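Local coordinates for protein Fc fragment of IgE receptor II (Bos taurus, PDB 6PWS) that binds mannose-type sugars through a calcium ion, serving as the C-type carbohydrate-recognition domain of the IgE receptor CD23, at residues Gly68-Asp73 with Ile79-Gln84; Val106-Leu109 with Lys113-Asp116; Val45-Pro50 with Asp54-Arg59; Phe23-Lys28 with Arg59-Gly64. One frame throughout, in Å; residues are numbered along the deposited sequence.

The four contacts belong to one compact C-type lectin domain. Along the chain, contact 4 spans the widest interval and contact 3 falls within it; contacts 1 and 2, both hairpins, follow in turn. Contacts 3 and 4 share Arg-59, with centres about 14 Å apart. Contacts 2 and 3 lie about 12 Å apart and meet where Trp-114 packs on Ile-47. The hairpins of contacts 1 and 2, about 13 Å between centres, join through Leu-69 and Val-106. Contact 4, its centre about 19 Å from that of contact 1, lies on the opposite side of the chain's centre, while the two hairpins supply ligands to the two calcium ions, one of which holds the sugar.

Contact 1: Gly68-Asp73 with Ile79-Gln84; sequences GLRDLD and IWMDNQ. With CA (calcium ion), chain C.
Leu-69 lies over the indole of Trp-80: CD1 sits 3.7 Å from the centroid of the six-membered ring of Trp-80 and only 13° off the ring normal, a CH-pi contact over the face. CG of Leu-69 is anti to its own backbone nitrogen (chi1 -172°), which carries the branch across the ring, while Leu-69 CB touches Trp-80 CZ3 at 3.7 Å. Arg-70 and Ile-79 occupy the other face of this two-stranded ribbon. The arginine chain bends at chi2 (-67°), folding the guanidinium back so that Ile-79 CG2 covers one of its faces, 3.4 Å from Arg-70 NH1. The same NH1 makes a weak bond of 3.1 Å to Ile-79 O, which also receives a weak one from Arg-70 N. Stronger backbone bonds flank these, Ile-79 N to Arg-70 O at 2.9 Å and Met-81 N to Gly-68 O at 2.9 Å. Just past the ribbon, Asp-71 chelates a calcium ion with both carboxylate oxygens, alongside Glu-75, Asp-98, Glu-103 and Asn-104. The hairpin is held between two elements: Arg-70 and Met-81 rest on Trp-30 of helix 30-39, whereas Leu-69 packs on Val-106 of strand 105-108 and the Trp-80 ring meets that of Trp-114.

Contact 2: Val106-Leu109 with Lys113-Asp116; sequences VMML and KWND. With CA (calcium ion), chain B; MMA (methyl alpha-D-mannopyranoside), chain D.
Lys-113 O accepts the shortest hydrogen bond between the two segments, from Leu-109 N at 2.8 Å and nearly straight (167°). The Leu-109 side chain folds over the same carbonyl, its CG 3.4 Å from Lys-113 O, and its CD2 reaches CB of Asn-115. Next along the ladder, Met-107 and Asn-115 form a hydrogen-bonded antiparallel pair: Met-107 N reaches Asn-115 O at 2.9 Å with an angle of 177°, and Asn-115 N returns the bond to Met-107 O. Trp-114 points to the other face of the sheet. Val-106 CG1 meets Trp-114 CB at 3.9 Å and Met-108 CG meets Trp-114 CD1 at 4.0 Å, each approaching the indole group obliquely; Trp-114 NE1 is hydrogen-bonded to Gln-53. Asp-116 grips the calcium ion twice, through its backbone O at 2.5 Å and through OD1 at 2.4 Å. Placing CG between the backbone N and carbonyl carbon (chi1 61°) brings the carboxylate round to this position, while Asp-98 N bonds OD2. Glu-95, Asn-97, Glu-103 and Asn-115 complete the protein's share of the site. The sequence Trp-Asn-Asp is the WND motif of C-type lectins, and Glu-95 to Asn-97 the EPN motif. Direct coordination by O3 and O4 of the mannoside implies that the metal itself recognises the sugar, on ligands held in place by the regular strand pairing.

Contact 3: Val45-Pro50 with Asp54-Arg59; sequences VSIHSP and DFLTKR
This is an apolar contact between the loop following strand 43-44 and the inner side of helix 50-59; Leu-56 contributes most, packing on Ile-47 and Val-45, and Pro-50 meets Asp-54 where the loop enters the helix. Ile-47 and Leu-56 reach toward each other tip to tip, CD1 of Ile-47 lying 3.6 Å from CD1 of Leu-56; the CG1 of Ile-47 is almost as near. The leucine's CG is anti to its carbonyl carbon (chi1 -65°), which directs that methyl off the helix toward the loop. Val-45 runs past in the opposite direction and contributes CG2, 4.1 Å from Leu-56 CD1. At the helix start, Pro-50 O accepts from Asp-54 N at 2.8 Å, the first-turn bond, and Asp-54 CB rests 3.3 Å from Pro-50 O. Ser-49 is the N-cap, its OG bonded to Glu-52 N. Farther along, Arg-59 folds back on Phe-55: NH1 meets a lone pair of Phe-55 O at 3.0 Å, close to the guanidinium plane, while Phe-55 CD2 lies over one face of the guanidinium, toward its rim, and Arg-59 CD sits over the phenyl face. Val-127 of strand 123-131 also touches both Val-45 and Leu-56. The chemistry implies a division of labour: the buried methyls meet through apolar contact, whereas the polar bonds lie apart, at the helix entrance (Ser-49, Pro-50) and farther on (Asp-54 with Lys-58, Phe-55 with Arg-59).

Contact 4: Phe23-Lys28 with Arg59-Gly64; sequences FGEGAK and RANWRG
Phe-23 packs closely on the stem of Arg-59, whereas the Glu-25 side of this surface contact is joined through water. On the tight side, CE1 of Phe-23 lies 3.7 Å from CB of Arg-59, and CZ of Phe-23 is 3.8 Å from CD of Arg-59. CB and CD of Arg-59 thus do the touching, and the aliphatic stem crosses the ring obliquely while the guanidinium is bonded to Phe-55 O. Ring and guanidinium planes are 27° apart. On the loose side no direct hydrogen bond spans the segments. Asn-61 ND2 instead donates to two waters: one, 3.0 Å from ND2 of Asn-61, donates a hydrogen bond to Gly-24 O at 2.8 Å, and the other donates one to Glu-25 OE2 at 2.8 Å. This second water also accepts from Arg-63 NH2 at 2.8 Å. Glu-25 OE2 and Arg-63 NH2 stand 4.1 Å apart, beyond a salt bridge, although the carboxylate and guanidinium planes are only 7° from parallel; their attraction is therefore probably mediated by the water. Asn-61 is well set to hold both waters, since its OD1 accepts from Arg-63 N in an Asx turn that fixes the amide. Phe-23 backs onto Phe-55 of helix 50-59; segment 59-64 lies beside strand 19-25, with His-124 of strand 123-131 touching both Glu-25 and Arg-63.

Contact 1: Gly68-Asp73 with Ile79-Gln84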
loop_
_atom_site.group_PDB
_atom_site.type_symbol
_atom_site.label_atom_id
_atom_site.label_comp_id
_atom_site.label_asym_id
_atom_site.label_seq_id
_atom_site.Cartn_x
_atom_site.Cartn_y
_atom_site.Cartn_z
ATOM N N GLY A 68 -0.256 -1.097 2.417
ATOM C CA GLY A 68 -0.692 -1.631 3.692
ATOM C C GLY A 68 -0.110 -2.989 4.042
ATOM O O GLY A 68 -0.846 -3.932 4.351
ATOM N N LEU A 69 1.220 -3.087 4.044
ATOM C CA LEU A 69 1.935 -4.344 4.250
ATOM C C LEU A 69 3.141 -4.049 5.135
ATOM O O LEU A 69 3.857 -3.069 4.891
ATOM C CB LEU A 69 2.352 -4.928 2.889
ATOM C CG LEU A 69 2.947 -6.336 2.890
ATOM C CD1 LEU A 69 1.938 -7.374 3.364
ATOM C CD2 LEU A 69 3.442 -6.676 1.480
ATOM N N ARG A 70 3.354 -4.862 6.176
ATOM C CA ARG A 70 4.416 -4.604 7.142
ATOM C C ARG A 70 4.793 -5.906 7.836
ATOM O O ARG A 70 3.979 -6.825 7.931
ATOM C CB ARG A 70 3.992 -3.542 8.176
ATOM C CG ARG A 70 3.043 -3.998 9.284
ATOM C CD ARG A 70 1.623 -4.391 8.838
ATOM N NE ARG A 70 0.808 -4.743 10.007
ATOM C CZ ARG A 70 -0.481 -5.106 9.989
ATOM N NH1 ARG A 70 -1.137 -5.165 8.833
ATOM N NH2 ARG A 70 -1.107 -5.423 11.124
ATOM N N ASP A 71 6.033 -5.957 8.352
ATOM C CA ASP A 71 6.498 -7.053 9.201
ATOM C C ASP A 71 7.025 -6.536 10.540
ATOM O O ASP A 71 7.948 -7.106 11.122
ATOM C CB ASP A 71 7.513 -7.988 8.535
ATOM C CG ASP A 71 8.899 -7.387 8.327
ATOM O OD1 ASP A 71 9.047 -6.156 8.250
ATOM O OD2 ASP A 71 9.862 -8.188 8.207
ATOM N N LEU A 72 6.410 -5.475 11.050
ATOM C CA LEU A 72 6.794 -4.907 12.340
ATOM C C LEU A 72 6.698 -5.904 13.498
ATOM O O LEU A 72 7.562 -5.911 14.383
ATOM C CB LEU A 72 5.930 -3.682 12.641
ATOM C CG LEU A 72 6.338 -2.414 11.895
ATOM C CD1 LEU A 72 5.199 -1.409 11.825
ATOM C CD2 LEU A 72 7.565 -1.808 12.569
ATOM N N ASP A 73 5.632 -6.698 13.568
ATOM C CA ASP A 73 5.392 -7.484 14.783
ATOM C C ASP A 73 6.320 -8.688 14.892
ATOM O O ASP A 73 6.869 -8.964 15.965
ATOM C CB ASP A 73 3.933 -7.925 14.854
ATOM C CG ASP A 73 2.989 -6.780 15.159
ATOM O OD1 ASP A 73 3.458 -5.716 15.634
ATOM O OD2 ASP A 73 1.775 -6.950 14.910
ATOM N N ILE A 79 2.005 -8.845 7.124
ATOM C CA ILE A 79 0.576 -8.791 7.419
ATOM C C ILE A 79 -0.026 -7.674 6.575
ATOM O O ILE A 79 0.506 -6.555 6.554
ATOM C CB ILE A 79 0.304 -8.498 8.915
ATOM C CG1 ILE A 79 1.066 -9.458 9.831
ATOM C CG2 ILE A 79 -1.190 -8.558 9.216
ATOM C CD1 ILE A 79 0.888 -9.157 11.317
ATOM N N TRP A 80 -1.146 -7.969 5.910
ATOM C CA TRP A 80 -1.908 -6.964 5.184
ATOM C C TRP A 80 -2.844 -6.200 6.119
ATOM O O TRP A 80 -3.388 -6.745 7.087
ATOM C CB TRP A 80 -2.799 -7.622 4.116
ATOM C CG TRP A 80 -2.076 -8.095 2.894
ATOM C CD1 TRP A 80 -1.917 -9.389 2.476
ATOM C CD2 TRP A 80 -1.443 -7.268 1.912
ATOM N NE1 TRP A 80 -1.205 -9.417 1.301
ATOM C CE2 TRP A 80 -0.900 -8.127 0.933
ATOM C CE3 TRP A 80 -1.260 -5.889 1.780
ATOM C CZ2 TRP A 80 -0.186 -7.643 -0.163
ATOM C CZ3 TRP A 80 -0.546 -5.407 0.688
ATOM C CH2 TRP A 80 -0.018 -6.280 -0.268
ATOM N N MET A 81 -3.124 -4.942 5.755
ATOM C CA MET A 81 -4.149 -4.154 6.437
ATOM C C MET A 81 -5.514 -4.846 6.435
ATOM O O MET A 81 -6.271 -4.706 7.397
ATOM C CB MET A 81 -4.256 -2.762 5.793
ATOM C CG MET A 81 -3.758 -1.615 6.644
ATOM S SD MET A 81 -2.019 -1.730 7.072
ATOM C CE MET A 81 -1.977 -0.442 8.323
ATOM N N ASP A 82 -5.858 -5.572 5.371
ATOM C CA ASP A 82 -7.148 -6.257 5.307
ATOM C C ASP A 82 -7.136 -7.632 5.971
ATOM O O ASP A 82 -8.175 -8.314 5.991
ATOM C CB ASP A 82 -7.694 -6.317 3.866
ATOM C CG ASP A 82 -6.932 -7.249 2.938
ATOM O OD1 ASP A 82 -5.962 -7.918 3.361
ATOM O OD2 ASP A 82 -7.326 -7.296 1.745
ATOM N N ASN A 83 -5.994 -8.034 6.531
ATOM C CA ASN A 83 -5.834 -9.300 7.248
ATOM C C ASN A 83 -6.065 -10.534 6.367
ATOM O O ASN A 83 -6.200 -11.639 6.899
ATOM C CB ASN A 83 -6.668 -9.383 8.530
ATOM C CG ASN A 83 -6.124 -8.512 9.656
ATOM O OD1 ASN A 83 -4.919 -8.422 9.865
ATOM N ND2 ASN A 83 -6.999 -7.936 10.417
ATOM N N GLN A 84 -6.051 -10.389 5.047
ATOM C CA GLN A 84 -6.229 -11.517 4.139
ATOM C C GLN A 84 -4.887 -12.176 3.840
ATOM O O GLN A 84 -3.816 -11.661 4.185
ATOM C CB GLN A 84 -6.912 -11.031 2.865
ATOM C CG GLN A 84 -8.357 -10.648 3.061
ATOM C CD GLN A 84 -8.959 -10.105 1.779
ATOM O OE1 GLN A 84 -8.462 -10.356 0.673
ATOM N NE2 GLN A 84 -10.038 -9.355 1.919
HETATM CA CA CA C . 11.613 -6.448 8.100
HETATM O O HOH W 1 11.783 -7.172 5.855
#

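Contact 2: Val106-Leu109 with Lys113-Asp116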
loop_
_atom_site.group_PDB
_atom_site.type_symbol
_atom_site.label_atom_id
_atom_site.label_comp_id
_atom_site.label_asym_id
_atom_site.label_seq_id
_atom_site.Cartn_x
_atom_site.Cartn_y
_atom_site.Cartn_z
ATOM N N VAL A 106 6.249 -1.653 3.857
ATOM C CA VAL A 106 6.387 -1.878 2.420
ATOM C C VAL A 106 5.848 -0.704 1.615
ATOM O O VAL A 106 4.794 -0.129 1.918
ATOM C CB VAL A 106 5.733 -3.207 2.000
ATOM C CG1 VAL A 106 5.931 -3.477 0.510
ATOM C CG2 VAL A 106 6.306 -4.357 2.818
ATOM N N MET A 107 6.596 -0.373 0.562
ATOM C CA MET A 107 6.255 0.649 -0.409
ATOM C C MET A 107 6.239 0.047 -1.809
ATOM O O MET A 107 6.868 -0.986 -2.072
ATOM C CB MET A 107 7.288 1.793 -0.391
ATOM C CG MET A 107 8.672 1.353 -0.884
ATOM S SD MET A 107 9.963 2.604 -0.765
ATOM C CE MET A 107 9.413 3.763 -2.017
ATOM N N MET A 108 5.519 0.721 -2.709
ATOM C CA MET A 108 5.713 0.548 -4.141
ATOM C C MET A 108 6.787 1.525 -4.605
ATOM O O MET A 108 6.749 2.718 -4.275
ATOM C CB MET A 108 4.444 0.835 -4.939
ATOM C CG MET A 108 3.410 -0.260 -4.905
ATOM S SD MET A 108 2.014 0.038 -6.034
ATOM C CE MET A 108 1.156 1.372 -5.186
ATOM N N LEU A 109 7.741 1.020 -5.382
ATOM C CA LEU A 109 8.632 1.865 -6.161
ATOM C C LEU A 109 7.823 2.582 -7.247
ATOM O O LEU A 109 6.632 2.338 -7.431
ATOM C CB LEU A 109 9.747 1.015 -6.762
ATOM C CG LEU A 109 10.595 0.229 -5.763
ATOM C CD1 LEU A 109 11.558 -0.677 -6.513
ATOM C CD2 LEU A 109 11.354 1.163 -4.822
ATOM N N LYS A 113 6.698 -2.070 -8.337
ATOM C CA LYS A 113 7.319 -3.200 -7.656
ATOM C C LYS A 113 7.500 -2.872 -6.177
ATOM O O LYS A 113 7.762 -1.730 -5.799
ATOM C CB LYS A 113 8.664 -3.531 -8.298
ATOM C CG LYS A 113 8.579 -4.087 -9.718
ATOM C CD LYS A 113 8.042 -5.505 -9.743
ATOM C CE LYS A 113 7.843 -6.032 -11.155
ATOM N NZ LYS A 113 7.201 -7.359 -11.123
ATOM N N TRP A 114 7.368 -3.890 -5.326
ATOM C CA TRP A 114 7.379 -3.674 -3.891
ATOM C C TRP A 114 8.794 -3.717 -3.318
ATOM O O TRP A 114 9.634 -4.523 -3.729
ATOM C CB TRP A 114 6.539 -4.715 -3.155
ATOM C CG TRP A 114 5.122 -4.875 -3.613
ATOM C CD1 TRP A 114 4.401 -4.090 -4.473
ATOM C CD2 TRP A 114 4.253 -5.936 -3.216
ATOM N NE1 TRP A 114 3.129 -4.594 -4.626
ATOM C CE2 TRP A 114 3.019 -5.733 -3.868
ATOM C CE3 TRP A 114 4.401 -7.040 -2.365
ATOM C CZ2 TRP A 114 1.951 -6.615 -3.728
ATOM C CZ3 TRP A 114 3.332 -7.909 -2.219
ATOM C CH2 TRP A 114 2.122 -7.693 -2.894
ATOM N N ASN A 115 9.027 -2.868 -2.320
ATOM C CA ASN A 115 10.282 -2.812 -1.591
ATOM C C ASN A 115 9.971 -2.612 -0.110
ATOM O O ASN A 115 9.169 -1.741 0.234
ATOM C CB ASN A 115 11.126 -1.627 -2.084
ATOM C CG ASN A 115 12.360 -1.426 -1.250
ATOM O OD1 ASN A 115 13.063 -2.394 -0.943
ATOM N ND2 ASN A 115 12.626 -0.192 -0.857
ATOM N N ASP A 116 10.605 -3.393 0.766
ATOM C CA ASP A 116 10.591 -3.049 2.184
ATOM C C ASP A 116 11.512 -1.858 2.432
ATOM O O ASP A 116 12.620 -1.778 1.885
ATOM C CB ASP A 116 10.914 -4.256 3.094
ATOM C CG ASP A 116 12.288 -4.881 2.879
ATOM O OD1 ASP A 116 12.883 -4.705 1.792
ATOM O OD2 ASP A 116 12.716 -5.594 3.812
HETATM CA CA CA B . 14.450 -3.147 0.933
HETATM C C1 MMA D . 18.268 0.979 -0.452
HETATM C C2 MMA D . 16.859 0.873 0.113
HETATM C C3 MMA D . 16.559 -0.559 0.350
HETATM C C4 MMA D . 16.640 -1.359 -0.918
HETATM C C5 MMA D . 18.001 -1.188 -1.591
HETATM C C6 MMA D . 17.979 -1.807 -2.958
HETATM C C7 MMA D . 20.460 0.306 0.151
HETATM O O1 MMA D . 19.099 0.447 0.491
HETATM O O2 MMA D . 15.879 1.414 -0.789
HETATM O O3 MMA D . 15.221 -0.715 0.870
HETATM O O4 MMA D . 16.384 -2.720 -0.580
HETATM O O5 MMA D . 18.361 0.232 -1.746
HETATM O O6 MMA D . 19.228 -1.615 -3.566
#

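Contact 3: Val45-Pro50 with Asp54-Arg59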
loop_
_atom_site.group_PDB
_atom_site.type_symbol
_atom_site.label_atom_id
_atom_site.label_comp_id
_atom_site.label_asym_id
_atom_site.label_seq_id
_atom_site.Cartn_x
_atom_site.Cartn_y
_atom_site.Cartn_z
ATOM N N VAL A 45 -3.555 0.317 1.394
ATOM C CA VAL A 45 -4.065 -0.649 0.425
ATOM C C VAL A 45 -3.509 -2.051 0.638
ATOM O O VAL A 45 -2.319 -2.254 0.926
ATOM C CB VAL A 45 -3.781 -0.146 -1.011
ATOM C CG1 VAL A 45 -2.277 -0.065 -1.308
ATOM C CG2 VAL A 45 -4.473 -0.991 -2.072
ATOM N N SER A 46 -4.383 -3.036 0.413
ATOM C CA SER A 46 -4.018 -4.446 0.404
ATOM C C SER A 46 -4.230 -5.014 -0.999
ATOM O O SER A 46 -5.228 -4.700 -1.650
ATOM C CB SER A 46 -4.878 -5.229 1.402
ATOM O OG SER A 46 -4.779 -4.720 2.725
ATOM N N ILE A 47 -3.305 -5.863 -1.457
ATOM C CA ILE A 47 -3.209 -6.226 -2.876
ATOM C C ILE A 47 -3.254 -7.746 -3.015
ATOM O O ILE A 47 -2.423 -8.449 -2.422
ATOM C CB ILE A 47 -1.925 -5.661 -3.519
ATOM C CG1 ILE A 47 -1.785 -4.160 -3.251
ATOM C CG2 ILE A 47 -1.907 -5.957 -5.015
ATOM C CD1 ILE A 47 -0.433 -3.589 -3.655
ATOM N N HIS A 48 -4.191 -8.257 -3.827
ATOM C CA HIS A 48 -4.481 -9.686 -3.836
ATOM C C HIS A 48 -4.612 -10.316 -5.214
ATOM O O HIS A 48 -5.039 -11.478 -5.306
ATOM C CB HIS A 48 -5.722 -9.982 -2.985
ATOM C CG HIS A 48 -5.485 -9.722 -1.536
ATOM N ND1 HIS A 48 -4.661 -10.524 -0.776
ATOM C CD2 HIS A 48 -5.888 -8.721 -0.719
ATOM C CE1 HIS A 48 -4.594 -10.047 0.453
ATOM N NE2 HIS A 48 -5.331 -8.955 0.516
ATOM N N SER A 49 -4.212 -9.629 -6.281
ATOM C CA SER A 49 -4.267 -10.234 -7.606
ATOM C C SER A 49 -3.392 -9.432 -8.553
ATOM O O SER A 49 -3.118 -8.249 -8.313
ATOM C CB SER A 49 -5.705 -10.261 -8.149
ATOM O OG SER A 49 -6.170 -8.954 -8.429
ATOM N N PRO A 50 -3.008 -10.034 -9.685
ATOM C CA PRO A 50 -2.272 -9.270 -10.697
ATOM C C PRO A 50 -3.109 -8.156 -11.309
ATOM O O PRO A 50 -2.556 -7.121 -11.697
ATOM C CB PRO A 50 -1.861 -10.341 -11.725
ATOM C CG PRO A 50 -2.824 -11.460 -11.526
ATOM C CD PRO A 50 -3.133 -11.464 -10.047
ATOM N N ASP A 54 -2.019 -4.356 -11.340
ATOM C CA ASP A 54 -1.901 -3.612 -12.594
ATOM C C ASP A 54 -2.593 -2.255 -12.482
ATOM O O ASP A 54 -2.063 -1.233 -12.941
ATOM C CB ASP A 54 -2.501 -4.462 -13.727
ATOM C CG ASP A 54 -2.667 -3.707 -15.035
ATOM O OD1 ASP A 54 -1.641 -3.442 -15.689
ATOM O OD2 ASP A 54 -3.820 -3.410 -15.444
ATOM N N PHE A 55 -3.782 -2.229 -11.874
ATOM C CA PHE A 55 -4.493 -0.972 -11.657
ATOM C C PHE A 55 -3.608 0.014 -10.905
ATOM O O PHE A 55 -3.520 1.198 -11.251
ATOM C CB PHE A 55 -5.799 -1.263 -10.899
ATOM C CG PHE A 55 -6.492 -0.035 -10.360
ATOM C CD1 PHE A 55 -6.274 0.371 -9.053
ATOM C CD2 PHE A 55 -7.351 0.725 -11.148
ATOM C CE1 PHE A 55 -6.894 1.499 -8.543
ATOM C CE2 PHE A 55 -7.968 1.859 -10.638
ATOM C CZ PHE A 55 -7.739 2.242 -9.336
ATOM N N LEU A 56 -2.950 -0.469 -9.846
ATOM C CA LEU A 56 -2.096 0.368 -9.003
ATOM C C LEU A 56 -0.804 0.766 -9.710
ATOM O O LEU A 56 -0.403 1.934 -9.658
ATOM C CB LEU A 56 -1.790 -0.367 -7.694
ATOM C CG LEU A 56 -3.019 -0.606 -6.808
ATOM C CD1 LEU A 56 -2.659 -1.538 -5.671
ATOM C CD2 LEU A 56 -3.606 0.696 -6.283
ATOM N N THR A 57 -0.124 -0.187 -10.357
ATOM C CA THR A 57 1.120 0.102 -11.064
ATOM C C THR A 57 0.926 1.228 -12.060
ATOM O O THR A 57 1.744 2.147 -12.154
ATOM C CB THR A 57 1.584 -1.167 -11.778
ATOM O OG1 THR A 57 2.033 -2.089 -10.787
ATOM C CG2 THR A 57 2.702 -0.884 -12.791
ATOM N N LYS A 58 -0.160 1.168 -12.819
ATOM C CA LYS A 58 -0.369 2.160 -13.865
ATOM C C LYS A 58 -0.570 3.559 -13.308
ATOM O O LYS A 58 -0.302 4.531 -14.021
ATOM C CB LYS A 58 -1.549 1.731 -14.738
ATOM C CG LYS A 58 -1.216 0.499 -15.571
ATOM C CD LYS A 58 -2.339 0.089 -16.519
ATOM C CE LYS A 58 -3.648 -0.107 -15.781
ATOM N NZ LYS A 58 -4.628 -0.912 -16.584
ATOM N N ARG A 59 -1.018 3.677 -12.053
ATOM C CA ARG A 59 -1.409 4.928 -11.413
ATOM C C ARG A 59 -0.465 5.370 -10.305
ATOM O O ARG A 59 -0.719 6.399 -9.651
ATOM C CB ARG A 59 -2.835 4.752 -10.869
ATOM C CG ARG A 59 -3.857 4.611 -11.982
ATOM C CD ARG A 59 -5.189 4.121 -11.461
ATOM N NE ARG A 59 -6.214 4.049 -12.499
ATOM C CZ ARG A 59 -6.331 3.066 -13.384
ATOM N NH1 ARG A 59 -5.467 2.052 -13.407
ATOM N NH2 ARG A 59 -7.320 3.115 -14.265
#

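Contact 4: Phe23-Lys28 with Arg59-Gly64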
loop_
_atom_site.group_PDB
_atom_site.type_symbol
_atom_site.label_atom_id
_atom_site.label_comp_id
_atom_site.label_asym_id
_atom_site.label_seq_id
_atom_site.Cartn_x
_atom_site.Cartn_y
_atom_site.Cartn_z
ATOM N N PHE A 23 -5.497 7.845 -3.844
ATOM C CA PHE A 23 -4.097 8.100 -4.188
ATOM C C PHE A 23 -3.638 9.336 -3.420
ATOM O O PHE A 23 -3.709 10.465 -3.909
ATOM C CB PHE A 23 -3.912 8.219 -5.698
ATOM C CG PHE A 23 -4.211 6.940 -6.422
ATOM C CD1 PHE A 23 -3.207 6.003 -6.615
ATOM C CD2 PHE A 23 -5.495 6.638 -6.846
ATOM C CE1 PHE A 23 -3.478 4.794 -7.233
ATOM C CE2 PHE A 23 -5.764 5.433 -7.473
ATOM C CZ PHE A 23 -4.756 4.510 -7.663
ATOM N N GLY A 24 -3.201 9.099 -2.184
ATOM C CA GLY A 24 -2.783 10.181 -1.318
ATOM C C GLY A 24 -1.442 10.756 -1.727
ATOM O O GLY A 24 -0.561 10.057 -2.230
ATOM N N GLU A 25 -1.283 12.046 -1.479
ATOM C CA GLU A 25 -0.070 12.766 -1.817
ATOM C C GLU A 25 0.287 13.661 -0.644
ATOM O O GLU A 25 -0.590 14.260 -0.012
ATOM C CB GLU A 25 -0.271 13.599 -3.091
ATOM C CG GLU A 25 1.004 13.986 -3.814
ATOM C CD GLU A 25 1.773 15.116 -3.167
ATOM O OE1 GLU A 25 1.135 16.088 -2.694
ATOM O OE2 GLU A 25 3.029 15.033 -3.159
ATOM N N GLY A 26 1.589 13.775 -0.393
ATOM C CA GLY A 26 2.127 14.577 0.686
ATOM C C GLY A 26 2.987 13.720 1.592
ATOM O O GLY A 26 2.629 12.581 1.897
ATOM N N ALA A 27 4.111 14.266 2.046
ATOM C CA ALA A 27 5.139 13.491 2.722
ATOM C C ALA A 27 4.622 12.909 4.030
ATOM O O ALA A 27 4.168 13.644 4.911
ATOM C CB ALA A 27 6.349 14.387 2.986
ATOM N N LYS A 28 4.746 11.584 4.172
ATOM C CA LYS A 28 4.309 10.877 5.368
ATOM C C LYS A 28 5.190 9.662 5.611
ATOM O O LYS A 28 5.543 8.951 4.668
ATOM C CB LYS A 28 2.857 10.419 5.241
ATOM C CG LYS A 28 1.897 11.598 5.184
ATOM C CD LYS A 28 0.450 11.202 5.357
ATOM C CE LYS A 28 -0.485 12.358 5.098
ATOM N NZ LYS A 28 -0.343 13.451 6.093
ATOM N N ARG A 59 -1.018 3.677 -12.053
ATOM C CA ARG A 59 -1.409 4.928 -11.413
ATOM C C ARG A 59 -0.465 5.370 -10.305
ATOM O O ARG A 59 -0.719 6.399 -9.651
ATOM C CB ARG A 59 -2.835 4.752 -10.869
ATOM C CG ARG A 59 -3.857 4.611 -11.982
ATOM C CD ARG A 59 -5.189 4.121 -11.461
ATOM N NE ARG A 59 -6.214 4.049 -12.499
ATOM C CZ ARG A 59 -6.331 3.066 -13.384
ATOM N NH1 ARG A 59 -5.467 2.052 -13.407
ATOM N NH2 ARG A 59 -7.320 3.115 -14.265
ATOM N N ALA A 60 0.608 4.625 -10.077
ATOM C CA ALA A 60 1.463 4.822 -8.919
ATOM C C ALA A 60 2.301 6.093 -9.044
ATOM O O ALA A 60 2.710 6.511 -10.132
ATOM C CB ALA A 60 2.403 3.630 -8.747
ATOM N N ASN A 61 2.610 6.667 -7.888
ATOM C CA ASN A 61 3.485 7.824 -7.801
ATOM C C ASN A 61 4.916 7.411 -8.147
ATOM O O ASN A 61 5.447 6.455 -7.575
ATOM C CB ASN A 61 3.395 8.380 -6.373
ATOM C CG ASN A 61 4.061 9.731 -6.216
ATOM O OD1 ASN A 61 5.205 9.923 -6.632
ATOM N ND2 ASN A 61 3.356 10.669 -5.591
ATOM N N TRP A 62 5.539 8.115 -9.100
ATOM C CA TRP A 62 6.860 7.730 -9.585
ATOM C C TRP A 62 7.960 7.928 -8.553
ATOM O O TRP A 62 9.065 7.400 -8.753
ATOM C CB TRP A 62 7.181 8.448 -10.895
ATOM C CG TRP A 62 6.287 8.007 -12.029
ATOM C CD1 TRP A 62 5.390 6.983 -12.014
ATOM C CD2 TRP A 62 6.208 8.587 -13.337
ATOM N NE1 TRP A 62 4.757 6.883 -13.223
ATOM C CE2 TRP A 62 5.242 7.853 -14.062
ATOM C CE3 TRP A 62 6.839 9.676 -13.959
ATOM C CZ2 TRP A 62 4.897 8.168 -15.381
ATOM C CZ3 TRP A 62 6.487 9.998 -15.258
ATOM C CH2 TRP A 62 5.525 9.246 -15.954
ATOM N N ARG A 63 7.697 8.662 -7.466
ATOM C CA ARG A 63 8.660 8.803 -6.383
ATOM C C ARG A 63 8.472 7.762 -5.276
ATOM O O ARG A 63 9.245 7.759 -4.310
ATOM C CB ARG A 63 8.634 10.223 -5.811
ATOM C CG ARG A 63 9.216 11.250 -6.756
ATOM C CD ARG A 63 9.374 12.631 -6.113
ATOM N NE ARG A 63 8.087 13.257 -5.834
ATOM C CZ ARG A 63 7.924 14.351 -5.092
ATOM N NH1 ARG A 63 8.973 14.959 -4.547
ATOM N NH2 ARG A 63 6.707 14.840 -4.908
ATOM N N GLY A 64 7.493 6.873 -5.399
ATOM C CA GLY A 64 7.267 5.814 -4.427
ATOM C C GLY A 64 6.086 6.114 -3.520
ATOM O O GLY A 64 5.725 7.271 -3.290
HETATM O O HOH W 2 0.533 10.137 -4.763
HETATM O O HOH W 3 4.217 13.510 -5.125
#